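Local structure of aminoacyl-histidine dipeptidase (Vibrio alginolyticus, 3MRU) at residues Lys63-Gly68 with His138-Val143. The protein is a zinc-dependent metallopeptidase of the M20C family that probably hydrolyses dipeptides, including Xaa-His dipeptides such as carnosine. Sequence-based numbering, arbitrary orientation.
Sequences KPATPG and HGPIEV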
# COMPACT_ATOMS: atom_id res chain seq x y z
N LYS A 63 -17.60 -14.73 21.27
CA LYS A 63 -18.67 -15.70 21.19
C LYS A 63 -18.12 -17.11 21.28
O LYS A 63 -17.26 -17.48 20.49
CB LYS A 63 -19.45 -15.53 19.90
CG LYS A 63 -20.53 -16.58 19.69
CD LYS A 63 -21.38 -16.20 18.52
CE LYS A 63 -22.46 -17.19 18.26
NZ LYS A 63 -22.95 -16.96 16.89
N PRO A 64 -18.63 -17.90 22.25
CA PRO A 64 -18.22 -19.28 22.44
C PRO A 64 -18.72 -20.16 21.30
O PRO A 64 -19.71 -19.83 20.65
CB PRO A 64 -18.90 -19.67 23.74
CG PRO A 64 -20.10 -18.81 23.80
CD PRO A 64 -19.66 -17.50 23.24
N ALA A 65 -18.02 -21.27 21.08
CA ALA A 65 -18.35 -22.24 20.05
C ALA A 65 -19.79 -22.74 20.15
O ALA A 65 -20.34 -22.86 21.24
CB ALA A 65 -17.39 -23.44 20.14
N THR A 66 -20.38 -23.03 19.00
CA THR A 66 -21.61 -23.81 18.97
C THR A 66 -21.22 -25.24 19.39
O THR A 66 -20.07 -25.65 19.14
CB THR A 66 -22.32 -23.74 17.59
OG1 THR A 66 -21.58 -24.49 16.61
CG2 THR A 66 -22.48 -22.30 17.12
N PRO A 67 -22.14 -25.96 20.08
CA PRO A 67 -21.96 -27.37 20.50
C PRO A 67 -21.38 -28.31 19.44
O PRO A 67 -21.92 -28.42 18.33
CB PRO A 67 -23.40 -27.84 20.80
CG PRO A 67 -24.30 -26.60 20.63
CD PRO A 67 -23.39 -25.40 20.64
N GLY A 68 -20.28 -28.97 19.78
CA GLY A 68 -19.54 -29.77 18.82
C GLY A 68 -18.09 -29.39 18.55
O GLY A 68 -17.25 -30.27 18.34
N HIS A 138 -19.78 -22.99 14.35
CA HIS A 138 -18.41 -22.49 14.47
C HIS A 138 -17.73 -22.88 15.78
O HIS A 138 -18.40 -23.23 16.76
CB HIS A 138 -18.38 -20.99 14.27
CG HIS A 138 -19.20 -20.22 15.24
ND1 HIS A 138 -20.38 -19.60 14.89
CD2 HIS A 138 -19.02 -19.95 16.56
CE1 HIS A 138 -20.89 -18.99 15.94
NE2 HIS A 138 -20.08 -19.18 16.97
N GLY A 139 -16.40 -22.81 15.79
CA GLY A 139 -15.60 -22.97 17.01
C GLY A 139 -15.59 -21.63 17.73
O GLY A 139 -16.28 -20.70 17.31
N PRO A 140 -14.81 -21.52 18.83
CA PRO A 140 -14.75 -20.23 19.56
C PRO A 140 -14.41 -19.04 18.69
O PRO A 140 -13.68 -19.19 17.69
CB PRO A 140 -13.57 -20.41 20.53
CG PRO A 140 -12.69 -21.43 19.88
CD PRO A 140 -13.61 -22.36 19.13
N ILE A 141 -14.92 -17.86 19.03
CA ILE A 141 -14.77 -16.71 18.14
C ILE A 141 -14.58 -15.34 18.80
O ILE A 141 -15.26 -14.98 19.76
CB ILE A 141 -15.95 -16.71 17.12
CG1 ILE A 141 -15.58 -17.60 15.93
CG2 ILE A 141 -16.29 -15.30 16.63
CD1 ILE A 141 -16.75 -18.01 15.04
N GLU A 142 -13.62 -14.61 18.24
CA GLU A 142 -13.37 -13.22 18.59
C GLU A 142 -13.58 -12.38 17.34
O GLU A 142 -13.27 -12.81 16.24
CB GLU A 142 -11.93 -13.04 19.09
CG GLU A 142 -11.52 -14.02 20.20
CD GLU A 142 -10.13 -13.72 20.77
OE1 GLU A 142 -9.97 -12.70 21.47
OE2 GLU A 142 -9.19 -14.52 20.50
N VAL A 143 -14.15 -11.20 17.52
CA VAL A 143 -14.25 -10.24 16.44
C VAL A 143 -13.41 -9.05 16.81
O VAL A 143 -13.50 -8.55 17.93
CB VAL A 143 -15.74 -9.84 16.14
CG1 VAL A 143 -15.86 -8.39 15.71
CG2 VAL A 143 -16.31 -10.74 15.06
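Lys63 and Ile141 form an antiparallel hydrogen-bonded pair, their backbones joined by two bonds: Lys63 N to Ile141 O at 2.8 Å, nearly straight at 165°, and the more bent Ile141 N to Lys63 O. Both side chains leave on the same face of the sheet, and the tight part of the contact lies on that face, round His138. The imidazole of buried His138 is met by two side chains, one at an edge and one over a face, each crossing it at about a right angle. Lys63, its CG anti to the backbone N (chi1 175°) and the chain extended beyond, runs past the ring's CE1-NE2 edge, with CE in the ring plane 3.4 Å from His138 NE2. Its NZ goes on to bond the carbonyl oxygens of Leu131, in the last turn of helix 124-132, and of Ser133 just past it. Over one ring face lies the methyl of Thr66, a CH-pi contact with CG2 3.9 Å from the His138 ring centroid and 12° off the normal. The pair sits where two inner strands of the mixed sheet of the zinc-binding domain meet at their ends, away from the metals: strand 59-63 finishes at Lys63 just where strand 141-146 begins, and the latter lies between strands 59-63 and 75-80. Beyond the strands the two segments stay together as loops. His138 O accepts a bond from Thr66 N at 3.0 Å and a weak one from Thr66 OG1 at 3.4 Å. Next to this, Ala65 CB rests on the Gly139-Pro140 peptide, 3.5 Å from Pro140 N. On the looser, solvent side the exposed ring of Pro64 turns away from 138-143, and at exposed Pro67 and Gly68 the loop parts from that segment altogether.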